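Local coordinates for 16S rRNA (adenine(1408)-N(1))-methyltransferase (PDB 3P2K), which methylates N1 of adenine 1408 in the 16S rRNA of assembled 30S subunits, using S-adenosylmethionine as methyl donor, and so confers resistance to several aminoglycosides, at residues D35-Y40 with F62-K67; P56-L61 with F82-A87. One frame throughout, in Å; residues are numbered along the deposited sequence.

Contact 1 (D35-Y40 with F62-K67); sequences DGRNIY and FDISKK. With SAM (S-adenosylmethionine), chain E.
The backbones come closest where Gly36, at the N-cap of helix 37-45, faces Ile64 in the helix that starts at residue 62, with their CA atoms 5.9 Å apart. Gly36 suits this place twice over: its phi is positive, 83°, a conformation glycine adopts readily, and without a side chain it lets the backbone lie close to Ile64. The Ile64 side chain then spreads its branches along the turn into the other helix. CG2, anti to the backbone N of Ile64, reaches toward Gly36 O and lies 3.9 Å from Tyr40 CB, while CG1 rests against the carbonyl oxygen of Asp35. From CG1 the chain runs on to CD1, which lies 3.7 Å from Arg37 CG and also sits over one face of the Arg37 guanidinium, offset toward its rim. Extended from CG to NE, Arg37 runs past Ile64 at about a right angle, its charged end near Asp63 but not touching it. Tyr40 throws its ring toward the second helix because CG is anti to the backbone N (chi1 -174°). Lys67 crosses the ring at about a right angle, its CD over the face, 4.2 Å from the centroid in a CH-pi contact, and its CE beside Tyr40 OH. That hydroxyl is hydrogen-bonded to Gly75 O. At the helix start, Asp35 OD1 accepts from Arg37 N (3.0 Å), an Asx turn, and on the cofactor side Asn38 ND2 approaches SAM OXT to 3.3 Å. This pairing of the glycine-rich loop and its following helix with the next helix is characteristic of the Rossmann-like fold of class I methyltransferases.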
ATOM      1  N   ASP A  35      -5.413  -5.936  -6.371  1.00 32.88           N
ATOM      2  CA  ASP A  35      -6.852  -6.211  -6.598  1.00 33.20           C
ATOM      3  C   ASP A  35      -7.833  -5.799  -5.505  1.00 34.21           C
ATOM      4  O   ASP A  35      -9.022  -6.117  -5.588  1.00 37.72           O
ATOM      5  CB  ASP A  35      -7.094  -7.681  -6.965  1.00 31.95           C
ATOM      6  CG  ASP A  35      -6.675  -8.648  -5.877  1.00 32.54           C
ATOM      7  OD1 ASP A  35      -6.530  -8.256  -4.687  1.00 30.79           O
ATOM      8  OD2 ASP A  35      -6.494  -9.836  -6.232  1.00 35.89           O
ATOM      9  N   GLY A  36      -7.327  -5.138  -4.473  1.00 33.34           N
ATOM     10  CA  GLY A  36      -8.160  -4.560  -3.438  1.00 32.61           C
ATOM     11  C   GLY A  36      -8.541  -5.562  -2.389  1.00 33.30           C
ATOM     12  O   GLY A  36      -9.174  -5.208  -1.396  1.00 34.74           O
ATOM     13  N   ARG A  37      -8.161  -6.816  -2.599  1.00 33.74           N
ATOM     14  CA  ARG A  37      -8.564  -7.875  -1.681  1.00 34.21           C
ATOM     15  C   ARG A  37      -7.823  -7.740  -0.371  1.00 33.23           C
ATOM     16  O   ARG A  37      -8.420  -7.890   0.700  1.00 35.18           O
ATOM     17  CB  ARG A  37      -8.385  -9.268  -2.293  1.00 33.86           C
ATOM     18  CG  ARG A  37      -9.492  -9.613  -3.258  1.00 38.58           C
ATOM     19  CD  ARG A  37      -9.362 -10.993  -3.891  1.00 48.46           C
ATOM     20  NE  ARG A  37     -10.539 -11.260  -4.720  1.00 55.50           N
ATOM     21  CZ  ARG A  37     -11.588 -11.985  -4.330  1.00 61.14           C
ATOM     22  NH1 ARG A  37     -11.603 -12.559  -3.128  1.00 62.05           N
ATOM     23  NH2 ARG A  37     -12.619 -12.151  -5.150  1.00 62.53           N
ATOM     24  N   ASN A  38      -6.536  -7.429  -0.455  1.00 31.58           N
ATOM     25  CA  ASN A  38      -5.730  -7.253   0.741  1.00 32.26           C
ATOM     26  C   ASN A  38      -6.295  -6.110   1.586  1.00 32.78           C
ATOM     27  O   ASN A  38      -6.462  -6.229   2.812  1.00 32.64           O
ATOM     28  CB  ASN A  38      -4.258  -7.007   0.373  1.00 32.43           C
ATOM     29  CG  ASN A  38      -3.512  -8.297  -0.002  1.00 34.03           C
ATOM     30  OD1 ASN A  38      -4.012  -9.405   0.204  1.00 37.27           O
ATOM     31  ND2 ASN A  38      -2.299  -8.149  -0.542  1.00 34.74           N
ATOM     32  N   ILE A  39      -6.613  -5.011   0.905  1.00 32.92           N
ATOM     33  CA  ILE A  39      -7.196  -3.857   1.548  1.00 33.37           C
ATOM     34  C   ILE A  39      -8.573  -4.161   2.116  1.00 33.68           C
ATOM     35  O   ILE A  39      -8.874  -3.798   3.252  1.00 34.78           O
ATOM     36  CB  ILE A  39      -7.324  -2.692   0.583  1.00 34.03           C
ATOM     37  CG1 ILE A  39      -5.975  -1.974   0.479  1.00 33.94           C
ATOM     38  CG2 ILE A  39      -8.469  -1.750   1.027  1.00 35.53           C
ATOM     39  CD1 ILE A  39      -6.058  -0.476   0.644  1.00 37.75           C
ATOM     40  N   TYR A  40      -9.414  -4.810   1.318  1.00 33.47           N
ATOM     41  CA  TYR A  40     -10.754  -5.134   1.760  1.00 32.76           C
ATOM     42  C   TYR A  40     -10.646  -5.887   3.065  1.00 32.36           C
ATOM     43  O   TYR A  40     -11.285  -5.508   4.039  1.00 31.65           O
ATOM     44  CB  TYR A  40     -11.503  -5.963   0.723  1.00 33.24           C
ATOM     45  CG  TYR A  40     -12.947  -6.217   1.076  1.00 32.49           C
ATOM     46  CD1 TYR A  40     -13.919  -5.270   0.797  1.00 33.01           C
ATOM     47  CD2 TYR A  40     -13.348  -7.410   1.682  1.00 34.33           C
ATOM     48  CE1 TYR A  40     -15.263  -5.489   1.112  1.00 31.09           C
ATOM     49  CE2 TYR A  40     -14.704  -7.641   2.005  1.00 32.79           C
ATOM     50  CZ  TYR A  40     -15.649  -6.667   1.709  1.00 30.68           C
ATOM     51  OH  TYR A  40     -16.980  -6.861   2.016  1.00 33.80           O
ATOM     52  N   PHE A  62     -11.892  -3.714 -10.222  1.00 32.65           N
ATOM     53  CA  PHE A  62     -13.295  -3.772 -10.592  1.00 34.16           C
ATOM     54  C   PHE A  62     -14.185  -4.584  -9.664  1.00 35.18           C
ATOM     55  O   PHE A  62     -15.206  -4.090  -9.201  1.00 35.49           O
ATOM     56  CB  PHE A  62     -13.418  -4.252 -12.042  1.00 35.44           C
ATOM     57  CG  PHE A  62     -13.299  -3.147 -13.057  1.00 36.56           C
ATOM     58  CD1 PHE A  62     -12.947  -1.851 -12.666  1.00 35.53           C
ATOM     59  CD2 PHE A  62     -13.534  -3.396 -14.399  1.00 36.43           C
ATOM     60  CE1 PHE A  62     -12.844  -0.827 -13.606  1.00 37.38           C
ATOM     61  CE2 PHE A  62     -13.423  -2.380 -15.344  1.00 36.48           C
ATOM     62  CZ  PHE A  62     -13.073  -1.102 -14.949  1.00 37.40           C
ATOM     63  N   ASP A  63     -13.793  -5.818  -9.378  1.00 36.47           N
ATOM     64  CA  ASP A  63     -14.602  -6.679  -8.524  1.00 37.87           C
ATOM     65  C   ASP A  63     -14.745  -6.182  -7.088  1.00 36.96           C
ATOM     66  O   ASP A  63     -15.829  -6.276  -6.526  1.00 39.10           O
ATOM     67  CB  ASP A  63     -14.086  -8.117  -8.541  1.00 39.25           C
ATOM     68  CG  ASP A  63     -14.178  -8.755  -9.920  1.00 46.17           C
ATOM     69  OD1 ASP A  63     -14.815  -8.164 -10.829  1.00 52.63           O
ATOM     70  OD2 ASP A  63     -13.605  -9.855 -10.095  1.00 52.93           O
ATOM     71  N   ILE A  64     -13.672  -5.668  -6.487  1.00 35.13           N
ATOM     72  CA  ILE A  64     -13.746  -5.244  -5.082  1.00 33.14           C
ATOM     73  C   ILE A  64     -14.308  -3.836  -5.013  1.00 33.98           C
ATOM     74  O   ILE A  64     -15.173  -3.552  -4.183  1.00 33.39           O
ATOM     75  CB  ILE A  64     -12.384  -5.336  -4.319  1.00 32.34           C
ATOM     76  CG1 ILE A  64     -11.854  -6.782  -4.306  1.00 26.72           C
ATOM     77  CG2 ILE A  64     -12.518  -4.754  -2.890  1.00 27.93           C
ATOM     78  CD1 ILE A  64     -12.747  -7.811  -3.565  1.00 17.57           C
ATOM     79  N   SER A  65     -13.831  -2.964  -5.897  1.00 34.26           N
ATOM     80  CA  SER A  65     -14.434  -1.647  -6.041  1.00 35.38           C
ATOM     81  C   SER A  65     -15.948  -1.736  -6.184  1.00 37.85           C
ATOM     82  O   SER A  65     -16.667  -0.868  -5.681  1.00 38.97           O
ATOM     83  CB  SER A  65     -13.896  -0.918  -7.259  1.00 35.29           C
ATOM     84  OG  SER A  65     -14.655   0.258  -7.455  1.00 35.53           O
ATOM     85  N   LYS A  66     -16.417  -2.767  -6.889  1.00 39.72           N
ATOM     86  CA  LYS A  66     -17.844  -3.008  -7.036  1.00 41.77           C
ATOM     87  C   LYS A  66     -18.451  -3.461  -5.731  1.00 42.79           C
ATOM     88  O   LYS A  66     -19.605  -3.136  -5.442  1.00 45.38           O
ATOM     89  CB  LYS A  66     -18.140  -4.046  -8.122  1.00 42.92           C
ATOM     90  CG  LYS A  66     -18.346  -3.434  -9.512  1.00 43.62           C
ATOM     91  CD  LYS A  66     -18.975  -4.422 -10.479  1.00 46.53           C
ATOM     92  CE  LYS A  66     -17.976  -5.446 -11.000  1.00 46.37           C
ATOM     93  NZ  LYS A  66     -18.689  -6.550 -11.725  1.00 47.02           N
ATOM     94  N   LYS A  67     -17.676  -4.212  -4.951  1.00 41.05           N
ATOM     95  CA  LYS A  67     -18.165  -4.809  -3.719  1.00 40.47           C
ATOM     96  C   LYS A  67     -18.240  -3.779  -2.597  1.00 41.05           C
ATOM     97  O   LYS A  67     -19.240  -3.723  -1.871  1.00 41.62           O
ATOM     98  CB  LYS A  67     -17.281  -5.989  -3.324  1.00 40.10           C
ATOM     99  CG  LYS A  67     -17.630  -6.654  -1.994  1.00 41.35           C
ATOM    100  CD  LYS A  67     -16.748  -7.888  -1.753  1.00 43.07           C
ATOM    101  CE  LYS A  67     -17.344  -8.820  -0.696  1.00 47.44           C
ATOM    102  NZ  LYS A  67     -18.555  -9.571  -1.174  1.00 50.07           N
TER
HETATM  103  N   SAM E6735       0.232  -5.453  -3.848  1.00 21.82           N
HETATM  104  CA  SAM E6735      -0.705  -6.514  -4.271  1.00 20.14           C
HETATM  105  C   SAM E6735      -0.514  -7.721  -3.414  1.00 20.72           C
HETATM  106  O   SAM E6735       0.408  -7.728  -2.582  1.00 20.75           O
HETATM  107  OXT SAM E6735      -1.239  -8.707  -3.599  1.00 20.60           O
HETATM  108  CB  SAM E6735      -0.254  -7.110  -5.572  1.00 20.27           C
HETATM  109  CG  SAM E6735       0.639  -6.271  -6.441  1.00 21.62           C
HETATM  110  SD  SAM E6735       0.739  -7.120  -8.044  1.00 28.56           S
HETATM  111  CE  SAM E6735       1.966  -8.393  -7.686  1.00 20.40           C
HETATM  112  C5' SAM E6735       1.878  -5.894  -8.687  1.00 23.06           C
HETATM  113  C4' SAM E6735       1.123  -4.589  -8.561  1.00 20.25           C
HETATM  114  O4' SAM E6735       2.095  -3.582  -8.532  1.00 18.99           O
HETATM  115  C3' SAM E6735       0.238  -4.356  -9.787  1.00 18.77           C
HETATM  116  O3' SAM E6735      -1.102  -4.063  -9.438  1.00 20.46           O
HETATM  117  C2' SAM E6735       0.826  -3.145 -10.471  1.00 15.97           C
HETATM  118  O2' SAM E6735      -0.218  -2.260 -10.769  1.00 15.38           O
HETATM  119  C1' SAM E6735       1.613  -2.538  -9.346  1.00 16.55           C
HETATM  120  N9  SAM E6735       2.672  -1.656  -9.801  1.00 12.27           N
HETATM  121  C8  SAM E6735       3.803  -1.931 -10.508  1.00 14.50           C
HETATM  122  N7  SAM E6735       4.492  -0.754 -10.683  1.00 20.05           N
HETATM  123  C5  SAM E6735       3.798   0.249 -10.076  1.00 16.29           C
HETATM  124  C6  SAM E6735       4.025   1.610  -9.925  1.00 14.59           C
HETATM  125  N6  SAM E6735       5.111   2.194 -10.429  1.00 15.63           N
HETATM  126  N1  SAM E6735       3.117   2.378  -9.237  1.00 14.15           N
HETATM  127  C2  SAM E6735       1.992   1.795  -8.692  1.00 16.22           C
HETATM  128  N3  SAM E6735       1.762   0.439  -8.837  1.00 12.14           N
HETATM  129  C4  SAM E6735       2.660  -0.316  -9.512  1.00 15.66           C

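Contact 2 (P56-L61 with F82-A87); sequences PVKENL and FVIAAA. With SAM (S-adenosylmethionine), chain E.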
ATOM      1  N   PRO A  56      -2.123   1.877 -10.671  1.00 32.67           N
ATOM      2  CA  PRO A  56      -2.543   2.524 -11.920  1.00 33.23           C
ATOM      3  C   PRO A  56      -3.427   1.617 -12.780  1.00 33.98           C
ATOM      4  O   PRO A  56      -4.044   2.104 -13.720  1.00 37.03           O
ATOM      5  CB  PRO A  56      -1.218   2.829 -12.628  1.00 32.39           C
ATOM      6  CG  PRO A  56      -0.264   1.746 -12.121  1.00 31.75           C
ATOM      7  CD  PRO A  56      -0.775   1.266 -10.771  1.00 31.73           C
ATOM      8  N   VAL A  57      -3.501   0.328 -12.459  1.00 32.59           N
ATOM      9  CA  VAL A  57      -4.277  -0.617 -13.258  1.00 33.33           C
ATOM     10  C   VAL A  57      -5.672  -0.768 -12.662  1.00 33.20           C
ATOM     11  O   VAL A  57      -5.877  -1.560 -11.742  1.00 33.41           O
ATOM     12  CB  VAL A  57      -3.551  -2.009 -13.383  1.00 33.96           C
ATOM     13  CG1 VAL A  57      -4.491  -3.094 -13.872  1.00 31.85           C
ATOM     14  CG2 VAL A  57      -2.326  -1.918 -14.318  1.00 35.68           C
ATOM     15  N   LYS A  58      -6.632  -0.014 -13.186  1.00 34.30           N
ATOM     16  CA  LYS A  58      -7.985   0.003 -12.615  1.00 35.65           C
ATOM     17  C   LYS A  58      -8.762  -1.303 -12.761  1.00 35.99           C
ATOM     18  O   LYS A  58      -9.591  -1.633 -11.900  1.00 37.17           O
ATOM     19  CB  LYS A  58      -8.810   1.192 -13.131  1.00 36.35           C
ATOM     20  CG  LYS A  58      -8.357   1.712 -14.487  1.00 40.43           C
ATOM     21  CD  LYS A  58      -9.458   2.365 -15.272  1.00 42.27           C
ATOM     22  CE  LYS A  58      -8.995   2.547 -16.706  1.00 45.87           C
ATOM     23  NZ  LYS A  58     -10.109   2.405 -17.689  1.00 49.49           N
ATOM     24  N   GLU A  59      -8.489  -2.051 -13.828  1.00 35.57           N
ATOM     25  CA  GLU A  59      -9.269  -3.266 -14.136  1.00 36.02           C
ATOM     26  C   GLU A  59      -9.179  -4.396 -13.069  1.00 34.65           C
ATOM     27  O   GLU A  59     -10.146  -5.122 -12.847  1.00 35.89           O
ATOM     28  CB  GLU A  59      -8.975  -3.770 -15.564  1.00 37.42           C
ATOM     29  CG  GLU A  59      -9.371  -2.779 -16.715  1.00 39.61           C
ATOM     30  CD  GLU A  59      -8.310  -1.701 -17.024  1.00 42.34           C
ATOM     31  OE1 GLU A  59      -7.195  -1.709 -16.443  1.00 38.39           O
ATOM     32  OE2 GLU A  59      -8.601  -0.835 -17.870  1.00 46.04           O
ATOM     33  N   ASN A  60      -8.041  -4.535 -12.401  1.00 33.19           N
ATOM     34  CA  ASN A  60      -7.906  -5.557 -11.355  1.00 32.10           C
ATOM     35  C   ASN A  60      -8.644  -5.218 -10.076  1.00 30.70           C
ATOM     36  O   ASN A  60      -8.688  -6.039  -9.154  1.00 28.00           O
ATOM     37  CB  ASN A  60      -6.443  -5.798 -10.996  1.00 32.50           C
ATOM     38  CG  ASN A  60      -5.610  -6.228 -12.182  1.00 33.39           C
ATOM     39  OD1 ASN A  60      -5.938  -7.201 -12.873  1.00 31.66           O
ATOM     40  ND2 ASN A  60      -4.505  -5.514 -12.410  1.00 32.28           N
ATOM     41  N   LEU A  61      -9.208  -4.007 -10.025  1.00 30.45           N
ATOM     42  CA  LEU A  61      -9.920  -3.511  -8.841  1.00 30.08           C
ATOM     43  C   LEU A  61     -11.449  -3.567  -8.979  1.00 31.66           C
ATOM     44  O   LEU A  61     -12.192  -3.488  -7.984  1.00 32.22           O
ATOM     45  CB  LEU A  61      -9.442  -2.091  -8.497  1.00 28.29           C
ATOM     46  CG  LEU A  61      -8.145  -2.058  -7.682  1.00 23.80           C
ATOM     47  CD1 LEU A  61      -7.440  -0.712  -7.661  1.00 16.55           C
ATOM     48  CD2 LEU A  61      -8.454  -2.518  -6.273  1.00 21.18           C
ATOM     49  N   PHE A  82     -10.122   3.721  -3.630  1.00 29.71           N
ATOM     50  CA  PHE A  82      -9.074   3.278  -4.562  1.00 28.25           C
ATOM     51  C   PHE A  82      -8.653   4.370  -5.510  1.00 29.73           C
ATOM     52  O   PHE A  82      -9.456   4.840  -6.321  1.00 30.23           O
ATOM     53  CB  PHE A  82      -9.500   2.087  -5.401  1.00 26.31           C
ATOM     54  CG  PHE A  82      -9.670   0.835  -4.636  1.00 24.81           C
ATOM     55  CD1 PHE A  82      -8.647   0.331  -3.829  1.00 21.91           C
ATOM     56  CD2 PHE A  82     -10.854   0.123  -4.740  1.00 23.83           C
ATOM     57  CE1 PHE A  82      -8.824  -0.879  -3.109  1.00 21.32           C
ATOM     58  CE2 PHE A  82     -11.031  -1.088  -4.030  1.00 26.37           C
ATOM     59  CZ  PHE A  82     -10.019  -1.583  -3.214  1.00 21.77           C
ATOM     60  N   VAL A  83      -7.376   4.730  -5.417  1.00 30.20           N
ATOM     61  CA  VAL A  83      -6.801   5.817  -6.179  1.00 30.29           C
ATOM     62  C   VAL A  83      -6.104   5.215  -7.371  1.00 31.34           C
ATOM     63  O   VAL A  83      -5.343   4.259  -7.220  1.00 30.44           O
ATOM     64  CB  VAL A  83      -5.764   6.570  -5.340  1.00 29.30           C
ATOM     65  CG1 VAL A  83      -4.773   7.325  -6.232  1.00 30.15           C
ATOM     66  CG2 VAL A  83      -6.453   7.513  -4.375  1.00 28.01           C
ATOM     67  N   ILE A  84      -6.359   5.774  -8.551  1.00 32.65           N
ATOM     68  CA  ILE A  84      -5.685   5.301  -9.751  1.00 32.93           C
ATOM     69  C   ILE A  84      -4.613   6.283 -10.123  1.00 34.21           C
ATOM     70  O   ILE A  84      -4.865   7.273 -10.801  1.00 35.07           O
ATOM     71  CB  ILE A  84      -6.643   5.051 -10.932  1.00 33.08           C
ATOM     72  CG1 ILE A  84      -7.658   3.992 -10.539  1.00 31.61           C
ATOM     73  CG2 ILE A  84      -5.862   4.605 -12.196  1.00 29.85           C
ATOM     74  CD1 ILE A  84      -9.000   4.223 -11.149  1.00 36.68           C
ATOM     75  N   ALA A  85      -3.410   5.965  -9.660  1.00 35.93           N
ATOM     76  CA  ALA A  85      -2.199   6.766  -9.825  1.00 36.94           C
ATOM     77  C   ALA A  85      -1.020   5.805  -9.806  1.00 37.92           C
ATOM     78  O   ALA A  85      -1.096   4.726  -9.192  1.00 38.67           O
ATOM     79  CB  ALA A  85      -2.065   7.728  -8.681  1.00 36.88           C
ATOM     80  N   ALA A  86       0.074   6.196 -10.455  1.00 38.88           N
ATOM     81  CA  ALA A  86       1.312   5.419 -10.381  1.00 38.28           C
ATOM     82  C   ALA A  86       2.362   6.087  -9.481  1.00 38.67           C
ATOM     83  O   ALA A  86       2.429   7.310  -9.371  1.00 38.07           O
ATOM     84  CB  ALA A  86       1.866   5.172 -11.768  1.00 38.62           C
ATOM     85  N   ALA A  87       3.195   5.259  -8.857  1.00 38.95           N
ATOM     86  CA  ALA A  87       4.240   5.714  -7.936  1.00 38.43           C
ATOM     87  C   ALA A  87       5.076   6.864  -8.477  1.00 38.84           C
ATOM     88  O   ALA A  87       5.603   7.652  -7.700  1.00 40.55           O
ATOM     89  CB  ALA A  87       5.132   4.549  -7.511  1.00 37.05           C
TER
HETATM   90  N   SAM E6735       0.232  -5.453  -3.848  1.00 21.82           N
HETATM   91  CA  SAM E6735      -0.705  -6.514  -4.271  1.00 20.14           C
HETATM   92  C   SAM E6735      -0.514  -7.721  -3.414  1.00 20.72           C
HETATM   93  O   SAM E6735       0.408  -7.728  -2.582  1.00 20.75           O
HETATM   94  OXT SAM E6735      -1.239  -8.707  -3.599  1.00 20.60           O
HETATM   95  CB  SAM E6735      -0.254  -7.110  -5.572  1.00 20.27           C
HETATM   96  CG  SAM E6735       0.639  -6.271  -6.441  1.00 21.62           C
HETATM   97  SD  SAM E6735       0.739  -7.120  -8.044  1.00 28.56           S
HETATM   98  CE  SAM E6735       1.966  -8.393  -7.686  1.00 20.40           C
HETATM   99  C5' SAM E6735       1.878  -5.894  -8.687  1.00 23.06           C
HETATM  100  C4' SAM E6735       1.123  -4.589  -8.561  1.00 20.25           C
HETATM  101  O4' SAM E6735       2.095  -3.582  -8.532  1.00 18.99           O
HETATM  102  C3' SAM E6735       0.238  -4.356  -9.787  1.00 18.77           C
HETATM  103  O3' SAM E6735      -1.102  -4.063  -9.438  1.00 20.46           O
HETATM  104  C2' SAM E6735       0.826  -3.145 -10.471  1.00 15.97           C
HETATM  105  O2' SAM E6735      -0.218  -2.260 -10.769  1.00 15.38           O
HETATM  106  C1' SAM E6735       1.613  -2.538  -9.346  1.00 16.55           C
HETATM  107  N9  SAM E6735       2.672  -1.656  -9.801  1.00 12.27           N
HETATM  108  C8  SAM E6735       3.803  -1.931 -10.508  1.00 14.50           C
HETATM  109  N7  SAM E6735       4.492  -0.754 -10.683  1.00 20.05           N
HETATM  110  C5  SAM E6735       3.798   0.249 -10.076  1.00 16.29           C
HETATM  111  C6  SAM E6735       4.025   1.610  -9.925  1.00 14.59           C
HETATM  112  N6  SAM E6735       5.111   2.194 -10.429  1.00 15.63           N
HETATM  113  N1  SAM E6735       3.117   2.378  -9.237  1.00 14.15           N
HETATM  114  C2  SAM E6735       1.992   1.795  -8.692  1.00 16.22           C
HETATM  115  N3  SAM E6735       1.762   0.439  -8.837  1.00 12.14           N
HETATM  116  C4  SAM E6735       2.660  -0.316  -9.512  1.00 15.66           C
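Leu61 and Phe82 both turn CG anti to their own carbonyl carbon (chi1 -83° and -68°), which brings a leucine methyl onto the phenyl ring. They join the loop after strand 49-54 to the end of strand 80-83, its parallel neighbour and the outermost strand of the main Rossmann-like methyltransferase sheet. Leu61 CD2 sits over the centre of the Phe82 ring, 3.5 Å from the centroid, a face-on CH-pi contact; both residues are buried and meet by apolar surfaces, which suits a branched leucine on a phenyl face. Farther along, branched Ile84 bridges two loop residues: CG2, anti to its backbone N, lies against Pro56 O, while CD1 is 3.6 Å from Lys58 CB. Only the foot of the lysine is used here; its NZ leads away to a salt bridge with Glu59 OE2. Pro56 lacks an amide hydrogen, so its N meets Ala85 O by packing alone, and its compact, puckered ring places CB 4.0 Å from the small CB of Ala86. Pro56, Ala86 and Ala87 line the adenine site. Pro56 CD comes within 3.3 Å of SAM N3, and the backbone of Ala87 reads the base, its N donating to SAM N1 over 2.9 Å in an almost straight bond (173°).

How the contacts relate
Contacts 1 and 2 adjoin, their centres 11 Å apart and their segments alternating along the chain. The 56-61 loop runs directly into helix 62-68, and Leu61 and Ile64, three residues apart, both pack on Phe82. Gly36 lies at the junction, its N 3.4 Å from Leu61 CD2 and its CA 3.5 Å from Phe82 CZ. The two contacts serve different ends of SAM, contact 1 flanking the methionine carboxylate and contact 2 the adenine. Between them Asp55, just past strand 49-54, is hydrogen-bonded to SAM through OD1 and to Val57 N through OD2, which ties the loop of contact 2 to the cofactor site.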